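Local structure of putative lipoprotein (Bacteroides ovatus, 3OQQ) at residues A[245-250]-A[291-296]; A[202-207]-A[317-322]; A[358-363]-A[374-379]; A[26-29]-A[34-37]; A[126-131]-A[181-186]. The protein is of unknown function but is a putative lipoprotein, probably extracellular, with a mostly antiparallel beta fold that binds calcium ions. All blocks are in the same frame, centred on the assembly; numbering follows the deposited sequence. Where two conformers were deposited one is given.

Interaction 1 (A[245-250]-A[291-296])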
# COMPACT_ATOMS: atom_id res chain seq x y z
N SER A 245 -14.85 16.72 -13.36
CA SER A 245 -16.05 17.52 -13.58
C SER A 245 -15.73 18.92 -13.05
O SER A 245 -15.04 19.02 -12.04
CB SER A 245 -17.24 16.93 -12.82
OG SER A 245 -17.62 15.68 -13.35
N ASN A 246 -16.15 19.98 -13.75
CA ASN A 246 -15.89 21.38 -13.38
C ASN A 246 -14.39 21.57 -13.02
O ASN A 246 -14.04 22.10 -11.96
CB ASN A 246 -16.85 21.83 -12.24
CG ASN A 246 -18.29 21.38 -12.47
OD1 ASN A 246 -18.93 21.70 -13.49
ND2 ASN A 246 -18.79 20.53 -11.58
N ASP A 247 -13.52 21.11 -13.94
CA ASP A 247 -12.06 21.15 -13.85
C ASP A 247 -11.55 22.57 -13.96
O ASP A 247 -12.14 23.40 -14.64
CB ASP A 247 -11.40 20.26 -14.93
CG ASP A 247 -10.14 19.56 -14.46
OD1 ASP A 247 -9.60 19.94 -13.38
OD2 ASP A 247 -9.67 18.63 -15.16
N THR A 248 -10.41 22.83 -13.30
CA THR A 248 -9.77 24.14 -13.22
C THR A 248 -9.01 24.51 -14.52
O THR A 248 -8.53 25.64 -14.65
CB THR A 248 -8.88 24.19 -11.99
OG1 THR A 248 -8.01 23.05 -12.02
CG2 THR A 248 -9.68 24.18 -10.70
N ARG A 249 -8.93 23.57 -15.49
CA ARG A 249 -8.28 23.82 -16.77
C ARG A 249 -9.10 23.18 -17.89
O ARG A 249 -9.86 22.24 -17.64
CB ARG A 249 -6.82 23.33 -16.77
CG ARG A 249 -6.57 21.85 -17.12
CD ARG A 249 -5.08 21.57 -17.12
NE ARG A 249 -4.67 20.35 -17.81
CZ ARG A 249 -3.43 19.89 -17.81
NH1 ARG A 249 -2.48 20.54 -17.15
NH2 ARG A 249 -3.12 18.78 -18.47
N LYS A 250 -8.96 23.70 -19.11
CA LYS A 250 -9.65 23.17 -20.30
C LYS A 250 -8.80 22.09 -20.97
O LYS A 250 -9.35 21.22 -21.66
CB LYS A 250 -9.97 24.31 -21.30
N LYS A 291 -4.23 26.76 -2.85
CA LYS A 291 -4.37 26.15 -4.18
C LYS A 291 -4.88 24.70 -4.09
O LYS A 291 -5.18 24.09 -5.13
CB LYS A 291 -3.03 26.20 -4.97
CG LYS A 291 -2.33 27.58 -4.98
CD LYS A 291 -3.16 28.62 -5.69
CE LYS A 291 -2.50 29.98 -5.74
NZ LYS A 291 -3.27 30.89 -6.62
N VAL A 292 -5.00 24.15 -2.87
CA VAL A 292 -5.49 22.77 -2.70
C VAL A 292 -6.98 22.71 -3.11
O VAL A 292 -7.77 23.57 -2.72
CB VAL A 292 -5.25 22.24 -1.26
CG1 VAL A 292 -5.75 20.80 -1.11
CG2 VAL A 292 -3.77 22.34 -0.88
N ARG A 293 -7.34 21.73 -3.93
CA ARG A 293 -8.71 21.59 -4.43
C ARG A 293 -9.47 20.68 -3.48
O ARG A 293 -9.18 19.49 -3.37
CB ARG A 293 -8.70 21.06 -5.87
CG ARG A 293 -7.87 21.96 -6.80
CD ARG A 293 -7.60 21.31 -8.14
NE ARG A 293 -8.85 21.16 -8.88
CZ ARG A 293 -8.97 20.56 -10.05
NH1 ARG A 293 -7.90 20.06 -10.66
NH2 ARG A 293 -10.15 20.45 -10.63
N GLU A 294 -10.43 21.29 -2.77
CA GLU A 294 -11.23 20.67 -1.73
C GLU A 294 -12.13 19.58 -2.27
O GLU A 294 -12.87 19.82 -3.21
CB GLU A 294 -12.07 21.75 -0.99
CG GLU A 294 -11.22 22.78 -0.26
CD GLU A 294 -10.19 22.24 0.71
OE1 GLU A 294 -10.51 21.27 1.44
OE2 GLU A 294 -9.07 22.81 0.77
N GLY A 295 -12.07 18.40 -1.65
CA GLY A 295 -12.88 17.24 -2.01
C GLY A 295 -12.68 16.71 -3.42
O GLY A 295 -13.58 16.06 -3.96
N LEU A 296 -11.52 16.98 -4.03
CA LEU A 296 -11.22 16.58 -5.38
C LEU A 296 -11.13 15.05 -5.48
O LEU A 296 -10.33 14.45 -4.75
CB LEU A 296 -9.92 17.24 -5.91
CG LEU A 296 -9.67 17.10 -7.43
CD1 LEU A 296 -10.70 17.91 -8.25
CD2 LEU A 296 -8.25 17.43 -7.82
O HOH W 1 -12.74 20.69 -9.88
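A salt bridge at the protein surface ties two loops together: the 245-250 loop, between strands 234-242 and 253-263, and the 291-296 loop, with a type II beta turn from R293 to L296, which leads into strand 298-307. R293 NH2 donates to D247 OD1 at 2.9 Å, and NH1 makes a weak bond to the same oxygen. The carboxylate and guanidinium planes are 27° apart, but NH2 meets OD1 on its anti side and out of the carboxylate plane. D247 OD1 also accepts from T248 N at 3.0 Å. This N and R293 NH2 approach from opposite carboxylate faces. T248 OG1 sits over the centre of one guanidinium face, 3.3 Å from R293 CZ. It is not bonded there; its partner is D279. L296 CD1 covers the opposite face, nearer the rim. A water in the guanidinium plane accepts from R293 NH2 at 2.7 Å and donates to N246 O. R293 bends at chi3 (67°) to meet these groups. D247 OD2 is held by N243 and by a second salt bridge, to R253. R253 lies near R293. The D247 carboxylate therefore probably offsets two positive charges, which would favour its ionised form.

Interaction 2 (A[202-207]-A[317-322]); sequences SEYVDR and DAQLAA
Y204 lies flat against helix 314-328, where a short 3-10 turn, 202-204, leads into strand 205-215. The contact packs the 3-10 turn just before this strand against the helix. Followed outward, Y204 CB first meets the aliphatic part of Q319, with CG of Q319 at 3.8 Å. The tyrosine CG is anti to its own carbonyl carbon (chi1 -55°), and this sends the ring towards the helix. On the CD1-CE1 side, Y204 CD1 touches Q319 CB at 3.6 Å and CE1 lies near Q319 CA. The CA of Q319 stands over the ring face, 3.8 Å from its centroid and 14° off the normal, a CH-pi contact with the helix backbone. On the other side of the ring, CD2 and CE2 of Y204 both rest against A322 CB, with CE2 at 3.6 Å. At the tip, Y204 OH meets A318 CB at 3.4 Å; it also has a weak hydrogen bond to K201. A318 and A322 are one helical turn apart, and their small side chains let the ring lie close. Q319 runs past the ring in the opposite direction. Its extended chain brings the amide back to the tyrosine backbone, and the amide nitrogen is shared with the carbonyl of K308. Q319 NE2 donates to Y204 O at 3.0 Å, with the acceptor in the amide plane and an N-H...O angle of 149°.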
# COMPACT_ATOMS: atom_id res chain seq x y z
N SER A 202 4.45 -14.68 -12.79
CA SER A 202 3.43 -14.86 -13.83
C SER A 202 2.77 -16.26 -13.74
O SER A 202 1.57 -16.37 -13.94
CB SER A 202 4.01 -14.62 -15.23
OG SER A 202 5.05 -15.53 -15.54
N GLU A 203 3.55 -17.28 -13.35
CA GLU A 203 3.12 -18.67 -13.15
C GLU A 203 1.98 -18.75 -12.13
O GLU A 203 1.21 -19.70 -12.15
CB GLU A 203 4.31 -19.55 -12.66
CG GLU A 203 5.45 -19.74 -13.66
CD GLU A 203 6.47 -18.63 -13.83
OE1 GLU A 203 6.28 -17.53 -13.25
OE2 GLU A 203 7.45 -18.84 -14.58
N TYR A 204 1.87 -17.74 -11.23
CA TYR A 204 0.84 -17.71 -10.20
C TYR A 204 -0.37 -16.87 -10.58
O TYR A 204 -1.37 -16.91 -9.87
CB TYR A 204 1.43 -17.14 -8.88
CG TYR A 204 2.66 -17.84 -8.34
CD1 TYR A 204 2.83 -19.22 -8.48
CD2 TYR A 204 3.65 -17.13 -7.66
CE1 TYR A 204 3.94 -19.87 -7.96
CE2 TYR A 204 4.77 -17.77 -7.14
CZ TYR A 204 4.91 -19.14 -7.29
OH TYR A 204 6.01 -19.77 -6.77
N VAL A 205 -0.28 -16.06 -11.65
CA VAL A 205 -1.32 -15.12 -12.04
C VAL A 205 -1.94 -15.55 -13.36
O VAL A 205 -1.26 -15.59 -14.38
CB VAL A 205 -0.77 -13.67 -12.11
CG1 VAL A 205 -1.85 -12.69 -12.54
CG2 VAL A 205 -0.16 -13.26 -10.77
N ASP A 206 -3.25 -15.80 -13.34
CA ASP A 206 -4.02 -16.25 -14.51
C ASP A 206 -4.54 -15.04 -15.27
O ASP A 206 -4.23 -14.89 -16.45
CB ASP A 206 -5.18 -17.17 -14.03
CG ASP A 206 -6.13 -17.71 -15.10
OD1 ASP A 206 -5.87 -17.49 -16.30
OD2 ASP A 206 -7.13 -18.35 -14.73
N ARG A 207 -5.33 -14.18 -14.59
CA ARG A 207 -5.98 -13.01 -15.18
C ARG A 207 -5.62 -11.74 -14.49
O ARG A 207 -5.41 -11.71 -13.27
CB ARG A 207 -7.54 -13.12 -15.11
CG ARG A 207 -8.18 -14.40 -15.64
CD ARG A 207 -7.99 -14.52 -17.12
NE ARG A 207 -8.47 -15.79 -17.66
CZ ARG A 207 -9.46 -15.90 -18.54
NH1 ARG A 207 -10.11 -14.82 -18.97
NH2 ARG A 207 -9.81 -17.09 -19.00
N ASP A 317 1.71 -24.61 -2.78
CA ASP A 317 2.07 -24.06 -1.48
C ASP A 317 2.88 -22.80 -1.70
O ASP A 317 2.72 -21.84 -0.95
CB ASP A 317 2.87 -25.08 -0.65
CG ASP A 317 2.06 -26.27 -0.18
OD1 ASP A 317 1.02 -26.06 0.47
OD2 ASP A 317 2.49 -27.42 -0.44
N ALA A 318 3.72 -22.78 -2.77
CA ALA A 318 4.55 -21.65 -3.16
C ALA A 318 3.69 -20.49 -3.65
O ALA A 318 4.02 -19.34 -3.35
CB ALA A 318 5.53 -22.06 -4.24
N GLN A 319 2.60 -20.79 -4.40
CA GLN A 319 1.67 -19.81 -4.95
C GLN A 319 0.89 -19.09 -3.84
O GLN A 319 0.80 -17.86 -3.84
CB GLN A 319 0.69 -20.51 -5.90
CG GLN A 319 -0.31 -19.55 -6.57
CD GLN A 319 -1.28 -20.25 -7.47
OE1 GLN A 319 -1.64 -21.42 -7.26
NE2 GLN A 319 -1.80 -19.54 -8.46
N LEU A 320 0.31 -19.88 -2.91
CA LEU A 320 -0.48 -19.38 -1.80
C LEU A 320 0.41 -18.51 -0.89
O LEU A 320 -0.03 -17.45 -0.43
CB LEU A 320 -1.12 -20.56 -1.04
CG LEU A 320 -1.91 -20.25 0.25
CD1 LEU A 320 -3.12 -19.33 -0.01
CD2 LEU A 320 -2.36 -21.56 0.92
N ALA A 321 1.67 -18.93 -0.70
CA ALA A 321 2.64 -18.19 0.10
C ALA A 321 3.00 -16.86 -0.60
O ALA A 321 3.10 -15.84 0.06
CB ALA A 321 3.89 -19.04 0.32
N ALA A 322 3.14 -16.88 -1.95
CA ALA A 322 3.44 -15.67 -2.75
C ALA A 322 2.34 -14.60 -2.61
O ALA A 322 2.66 -13.43 -2.46
CB ALA A 322 3.61 -16.05 -4.21

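Interaction 3 (A[358-363]-A[374-379]); sequences AEYEAL and VYYSNT
The polar part of this contact centres on the hydroxyl of Y360. The backbone N of Y376 donates to Y360 OH at 2.9 Å, with a nearly straight N-H...O angle of 164°. A water lies 2.6 Å from the same Y360 OH and makes a weak bond to V374 O. The hydroxyl thus sits against the backbone of the loop, and Y375 CA is only 3.3 Å from Y360 OH.

The segment 358-363 belongs to helix 357-364. The loop that follows this helix, before strand 385-388, holds the segment 374-379. Y360 is the side chain by which this short helix reaches the loop. Its CG is anti to the backbone N (chi1 174°), which carries the ring away from the helix to the loop.

The aromatic contacts form a cluster of three tyrosines. Y375 turns its ring edge to the face of Y360 in an offset edge-to-face pair, with planes 63° apart. The nearest atoms are Y360 CE2 and Y375 CD1, at 3.7 Å. Y376 meets Y360 differently. Y360 CE1 stands over the centre of the Y376 ring, and Y360 CD1 is 3.4 Å from Y376 CZ. The two planes meet obliquely.

Further rings extend the cluster. W135 lies nearly parallel to Y360 and also meets Y376, which touches H346 as well. The hydroxyl of Y376 is hydrogen-bonded to the backbone O of E344, in strand 343-346.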
# COMPACT_ATOMS: atom_id res chain seq x y z
N ALA A 358 20.50 -1.90 -14.35
CA ALA A 358 21.77 -1.51 -14.99
C ALA A 358 22.01 0.00 -14.82
O ALA A 358 23.13 0.40 -14.46
CB ALA A 358 21.79 -1.91 -16.48
N GLU A 359 20.96 0.83 -15.06
CA GLU A 359 21.04 2.28 -14.92
C GLU A 359 21.35 2.67 -13.48
O GLU A 359 22.18 3.55 -13.27
CB GLU A 359 19.73 2.95 -15.35
CG GLU A 359 19.63 3.27 -16.83
CD GLU A 359 18.22 3.62 -17.25
OE1 GLU A 359 17.80 4.78 -17.00
OE2 GLU A 359 17.51 2.73 -17.78
N TYR A 360 20.69 2.00 -12.50
CA TYR A 360 20.87 2.27 -11.07
C TYR A 360 22.32 2.10 -10.70
O TYR A 360 22.89 2.98 -10.06
CB TYR A 360 19.98 1.36 -10.20
CG TYR A 360 20.23 1.50 -8.71
CD1 TYR A 360 19.56 2.46 -7.95
CD2 TYR A 360 21.15 0.68 -8.06
CE1 TYR A 360 19.77 2.57 -6.57
CE2 TYR A 360 21.39 0.81 -6.69
CZ TYR A 360 20.69 1.76 -5.95
OH TYR A 360 20.92 1.90 -4.61
N GLU A 361 22.92 0.96 -11.11
CA GLU A 361 24.31 0.61 -10.83
C GLU A 361 25.28 1.61 -11.47
O GLU A 361 26.23 2.00 -10.82
CB GLU A 361 24.60 -0.82 -11.31
CG GLU A 361 24.00 -1.83 -10.34
CD GLU A 361 24.10 -3.31 -10.67
OE1 GLU A 361 24.66 -3.66 -11.72
OE2 GLU A 361 23.58 -4.11 -9.86
N ALA A 362 25.01 2.04 -12.72
CA ALA A 362 25.86 3.01 -13.42
C ALA A 362 25.83 4.39 -12.75
O ALA A 362 26.86 5.04 -12.67
CB ALA A 362 25.43 3.12 -14.88
N LEU A 363 24.66 4.79 -12.25
CA LEU A 363 24.39 6.06 -11.58
C LEU A 363 25.04 6.14 -10.21
O LEU A 363 25.65 7.17 -9.88
CB LEU A 363 22.87 6.22 -11.43
CG LEU A 363 22.30 7.62 -11.51
CD1 LEU A 363 20.99 7.61 -12.26
CD2 LEU A 363 22.06 8.19 -10.14
N VAL A 374 23.47 -0.56 0.72
CA VAL A 374 22.02 -0.40 0.94
C VAL A 374 21.42 0.32 -0.27
O VAL A 374 21.93 1.38 -0.68
CB VAL A 374 21.73 0.35 2.26
CG1 VAL A 374 20.23 0.55 2.47
CG2 VAL A 374 22.36 -0.36 3.47
N TYR A 375 20.32 -0.24 -0.84
CA TYR A 375 19.64 0.42 -1.97
C TYR A 375 19.03 1.77 -1.56
O TYR A 375 18.45 1.86 -0.48
CB TYR A 375 18.50 -0.45 -2.52
CG TYR A 375 18.93 -1.69 -3.26
CD1 TYR A 375 19.64 -1.60 -4.46
CD2 TYR A 375 18.50 -2.95 -2.85
CE1 TYR A 375 19.99 -2.74 -5.17
CE2 TYR A 375 18.83 -4.10 -3.57
CZ TYR A 375 19.55 -3.98 -4.75
OH TYR A 375 19.86 -5.12 -5.46
N TYR A 376 19.12 2.78 -2.45
CA TYR A 376 18.53 4.10 -2.30
C TYR A 376 18.72 4.73 -0.89
O TYR A 376 17.76 5.17 -0.25
CB TYR A 376 17.04 4.03 -2.67
CG TYR A 376 16.82 3.74 -4.14
CD1 TYR A 376 16.95 4.74 -5.10
CD2 TYR A 376 16.47 2.46 -4.57
CE1 TYR A 376 16.74 4.47 -6.46
CE2 TYR A 376 16.27 2.18 -5.93
CZ TYR A 376 16.39 3.19 -6.87
OH TYR A 376 16.16 2.91 -8.19
N SER A 377 19.97 4.82 -0.42
CA SER A 377 20.21 5.40 0.90
C SER A 377 21.50 6.12 0.94
O SER A 377 22.48 5.57 0.43
CB SER A 377 20.19 4.30 1.96
OG SER A 377 20.28 4.85 3.26
N ASN A 378 21.56 7.33 1.58
CA ASN A 378 22.84 8.02 1.67
C ASN A 378 23.73 7.29 2.71
O ASN A 378 23.26 6.32 3.33
CB ASN A 378 22.69 9.55 1.92
CG ASN A 378 22.36 10.01 3.33
OD1 ASN A 378 22.21 9.23 4.27
ND2 ASN A 378 22.17 11.31 3.48
N THR A 379 24.99 7.72 2.89
CA THR A 379 25.93 7.03 3.79
C THR A 379 25.53 7.12 5.28
O THR A 379 26.06 6.37 6.10
CB THR A 379 27.36 7.55 3.58
OG1 THR A 379 27.37 8.96 3.78
CG2 THR A 379 27.89 7.22 2.20
O HOH W 2 23.26 1.13 -3.83

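Interaction 4 (A[26-29]-A[34-37])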
# COMPACT_ATOMS: atom_id res chain seq x y z
N TYR A 26 -9.44 -6.14 13.73
CA TYR A 26 -9.01 -4.75 13.51
C TYR A 26 -7.85 -4.37 14.43
O TYR A 26 -7.74 -4.92 15.53
CB TYR A 26 -10.19 -3.78 13.80
CG TYR A 26 -11.45 -4.05 12.99
CD1 TYR A 26 -12.38 -5.00 13.41
CD2 TYR A 26 -11.71 -3.34 11.83
CE1 TYR A 26 -13.51 -5.28 12.65
CE2 TYR A 26 -12.84 -3.62 11.05
CZ TYR A 26 -13.74 -4.58 11.47
OH TYR A 26 -14.88 -4.83 10.74
N SER A 27 -7.00 -3.42 14.00
CA SER A 27 -5.90 -2.93 14.85
C SER A 27 -6.39 -1.80 15.79
O SER A 27 -5.63 -1.33 16.63
CB SER A 27 -4.74 -2.45 13.99
OG SER A 27 -5.17 -1.38 13.15
N ASP A 28 -7.66 -1.36 15.63
CA ASP A 28 -8.29 -0.27 16.40
C ASP A 28 -9.66 -0.67 16.93
O ASP A 28 -10.38 -1.38 16.23
CB ASP A 28 -8.50 0.98 15.49
CG ASP A 28 -7.25 1.65 14.94
OD1 ASP A 28 -6.44 0.97 14.26
OD2 ASP A 28 -7.13 2.88 15.10
N LYS A 29 -10.05 -0.14 18.13
CA LYS A 29 -11.37 -0.31 18.77
C LYS A 29 -12.48 0.05 17.78
O LYS A 29 -13.55 -0.57 17.78
CB LYS A 29 -11.48 0.59 20.02
CG LYS A 29 -10.82 0.04 21.27
CD LYS A 29 -10.61 1.13 22.32
CE LYS A 29 -9.79 0.63 23.48
NZ LYS A 29 -9.65 1.67 24.53
N ALA A 34 -10.28 0.85 7.26
CA ALA A 34 -8.84 1.11 7.22
C ALA A 34 -8.07 0.27 8.25
O ALA A 34 -6.96 -0.20 7.95
CB ALA A 34 -8.58 2.59 7.48
N SER A 35 -8.66 0.06 9.44
CA SER A 35 -8.01 -0.66 10.54
C SER A 35 -8.21 -2.19 10.45
O SER A 35 -7.59 -2.90 11.23
CB SER A 35 -8.49 -0.12 11.89
OG SER A 35 -9.72 -0.68 12.30
N LEU A 36 -9.05 -2.69 9.49
CA LEU A 36 -9.22 -4.14 9.30
C LEU A 36 -7.90 -4.76 8.87
O LEU A 36 -7.23 -4.27 7.95
CB LEU A 36 -10.30 -4.43 8.25
CG LEU A 36 -10.84 -5.85 8.21
CD1 LEU A 36 -12.32 -5.84 8.07
CD2 LEU A 36 -10.23 -6.63 7.04
N LEU A 37 -7.50 -5.82 9.57
CA LEU A 37 -6.27 -6.58 9.30
C LEU A 37 -6.59 -7.87 8.55
O LEU A 37 -5.90 -8.22 7.60
CB LEU A 37 -5.57 -6.90 10.61
CG LEU A 37 -5.13 -5.72 11.46
CD1 LEU A 37 -4.77 -6.19 12.83
CD2 LEU A 37 -3.95 -4.97 10.81
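S27 and S35 meet at the end of a beta hairpin, where a loop joins strands 23-26 and 36-41. The backbone N of S27 donates to S35 O at 2.9 Å, with an N-H...O angle of 159°. The same oxygen lies 3.3 Å from Y26 CA in a CA-H...O contact. Next to these bonds, Y26 and L36 form an antiparallel non-hydrogen-bonded pair, with their side chains on the same face of the sheet. The Y26 and L36 side chains cross at a slant, and Y26 CE2 is 3.8 Å from L36 CD1. S35 OG comes to the ring edge near its plane, 3.4 Å from Y26 CD2. L37 packs on S27: L37 CD1 lies 3.7 Å from S27 N and also reaches S27 CB.

D28 also packs on S35. D28 OD1 sits 3.3 Å from S35 CB, a packing contact rather than a bond. The carboxylate oxygen is instead held by S27 OG, which donates to D28 OD1 at 2.9 Å. S27 OG is placed between its backbone N and carbonyl carbon (chi1 60°), and from there it points along the loop to D28.

Further out, S35 OG is hydrogen-bonded to S32 O, within the loop itself. L36 O accepts from H124 of strand 122-131, and L37 packs on L51 and V53 of strand 46-54. Through their backbones, L37 bonds to V25 and Y26 to Y61 of strand 59-65. The S27 hydroxyl, by holding the D28 carboxylate, probably restrains the loop.

Interaction 5 (A[126-131]-A[181-186]); sequences TGVVMF and DVRAVG. With CA (calcium ion), chain B.
R183 and V128 bury the most surface in this contact, and M130 adds a smaller share. R183 lies at a classic beta bulge: it and A184 both face V151 of the adjacent strand 150-161. That strand pairs with both 122-131 and 173-184, and the R183 side chain crosses over it to reach V128 and M130. Its chain bends at chi2 and at chi3 (59°), which lays the guanidinium against V128. V128 CG2 sits over one face of that group, towards its rim, and is 3.4 Å from R183 NH2. The two side chains cross at about a right angle. V128 CG2 is anti to the backbone N, and this points it at the arginine. M130, a selenomethionine, extends beyond CG and brings CE to 3.9 Å from R183 NH1. These are contacts of methyl groups with a charged group; the polar partners lie elsewhere. R183 NE forms a salt bridge with E153, NH2 donates to T392 O, and NH1 bonds to H394 ND1. Further along the same segment, G186 O binds a calcium ion at 2.4 Å. D146, N148, D149 and E397 complete the protein ligands, and a water lies 2.7 Å from the calcium ion. Each of the three guanidinium nitrogens of the buried arginine therefore has a polar partner, and its charge is probably balanced mainly by E153.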
# COMPACT_ATOMS: atom_id res chain seq x y z
N THR A 126 -3.09 -1.48 4.25
CA THR A 126 -3.25 -0.15 3.63
C THR A 126 -2.25 0.82 4.28
O THR A 126 -1.79 0.59 5.40
CB THR A 126 -4.73 0.34 3.71
OG1 THR A 126 -4.86 1.58 3.02
CG2 THR A 126 -5.27 0.46 5.15
N GLY A 127 -1.90 1.87 3.55
CA GLY A 127 -0.98 2.89 4.02
C GLY A 127 -0.89 4.04 3.04
O GLY A 127 -1.59 4.07 2.02
N VAL A 128 -0.02 4.98 3.33
CA VAL A 128 0.24 6.12 2.45
C VAL A 128 1.72 6.13 2.16
O VAL A 128 2.53 5.95 3.07
CB VAL A 128 -0.30 7.51 2.94
CG1 VAL A 128 0.44 8.01 4.19
CG2 VAL A 128 -0.24 8.54 1.80
N VAL A 129 2.07 6.28 0.89
CA VAL A 129 3.45 6.30 0.47
C VAL A 129 3.81 7.73 0.17
O VAL A 129 3.08 8.43 -0.54
CB VAL A 129 3.73 5.36 -0.72
CG1 VAL A 129 5.18 5.47 -1.17
CG2 VAL A 129 3.41 3.91 -0.36
N MSE A 130 4.94 8.17 0.72
CA MSE A 130 5.42 9.53 0.53
C MSE A 130 6.82 9.50 0.01
O MSE A 130 7.70 9.00 0.69
CB MSE A 130 5.34 10.33 1.84
CG MSE A 130 3.91 10.52 2.29
SE MSE A 130 3.83 11.82 3.71
CE MSE A 130 1.99 11.51 4.19
N PHE A 131 7.03 10.10 -1.17
CA PHE A 131 8.34 10.10 -1.81
C PHE A 131 8.91 11.46 -2.01
O PHE A 131 8.17 12.42 -2.23
CB PHE A 131 8.24 9.44 -3.20
CG PHE A 131 8.56 7.99 -3.21
CD1 PHE A 131 9.88 7.55 -3.13
CD2 PHE A 131 7.54 7.04 -3.32
CE1 PHE A 131 10.17 6.18 -3.16
CE2 PHE A 131 7.84 5.68 -3.31
CZ PHE A 131 9.15 5.26 -3.25
N ASP A 181 -4.07 5.29 -5.06
CA ASP A 181 -4.80 6.57 -5.17
C ASP A 181 -3.86 7.74 -5.03
O ASP A 181 -3.24 7.87 -3.98
CB ASP A 181 -5.90 6.66 -4.08
CG ASP A 181 -6.92 5.55 -4.18
OD1 ASP A 181 -7.10 4.99 -5.30
OD2 ASP A 181 -7.52 5.22 -3.14
N VAL A 182 -3.80 8.61 -6.06
CA VAL A 182 -2.93 9.79 -6.04
C VAL A 182 -3.51 10.86 -5.13
O VAL A 182 -4.54 11.47 -5.44
CB VAL A 182 -2.65 10.38 -7.45
CG1 VAL A 182 -1.61 11.51 -7.36
CG2 VAL A 182 -2.20 9.31 -8.42
N ARG A 183 -2.80 11.17 -4.05
CA ARG A 183 -3.25 12.19 -3.13
C ARG A 183 -2.61 13.54 -3.50
O ARG A 183 -3.30 14.55 -3.46
CB ARG A 183 -2.97 11.73 -1.69
CG ARG A 183 -2.48 12.77 -0.75
CD ARG A 183 -3.25 12.83 0.54
NE ARG A 183 -3.31 11.61 1.36
CZ ARG A 183 -2.56 11.40 2.45
NH1 ARG A 183 -1.61 12.27 2.80
NH2 ARG A 183 -2.76 10.31 3.19
N ALA A 184 -1.33 13.56 -3.85
CA ALA A 184 -0.65 14.82 -4.19
C ALA A 184 0.60 14.56 -5.02
O ALA A 184 1.21 13.49 -4.89
CB ALA A 184 -0.26 15.57 -2.91
N VAL A 185 1.05 15.61 -5.76
CA VAL A 185 2.30 15.60 -6.52
C VAL A 185 3.00 16.94 -6.23
O VAL A 185 2.71 17.94 -6.88
CB VAL A 185 2.14 15.29 -8.03
CG1 VAL A 185 3.50 15.17 -8.72
CG2 VAL A 185 1.33 14.01 -8.26
N GLY A 186 3.85 16.95 -5.20
CA GLY A 186 4.58 18.14 -4.79
C GLY A 186 5.89 18.32 -5.52
O GLY A 186 6.89 18.71 -4.93
CA CA B . 7.57 19.04 -2.70
O HOH W 3 10.17 19.34 -3.25

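Overall arrangement
Along the chain, interaction 4 comes first and interaction 5 second. Interaction 2 then closes a long loop that contains interaction 1, and interaction 3 comes last. Interactions 4 and 5 touch, with A34 O 3.3 Å from T126 CG2, consistent with the pairing of strands 36-41 and 122-131. This joins the N-terminal DUF4841 region to the strands around interaction 5. Interaction 5 is the most central, its centre about 10 Å from the centre of the chain. Interactions 1 and 3 each come within about 7 Å of it, nearest atoms. Interactions 1 and 2 lie on opposite sides of the chain's centre, centres about 41 Å apart. Interaction 5 lies between central strands, while interactions 1 and 3 hold loops and a helix further out.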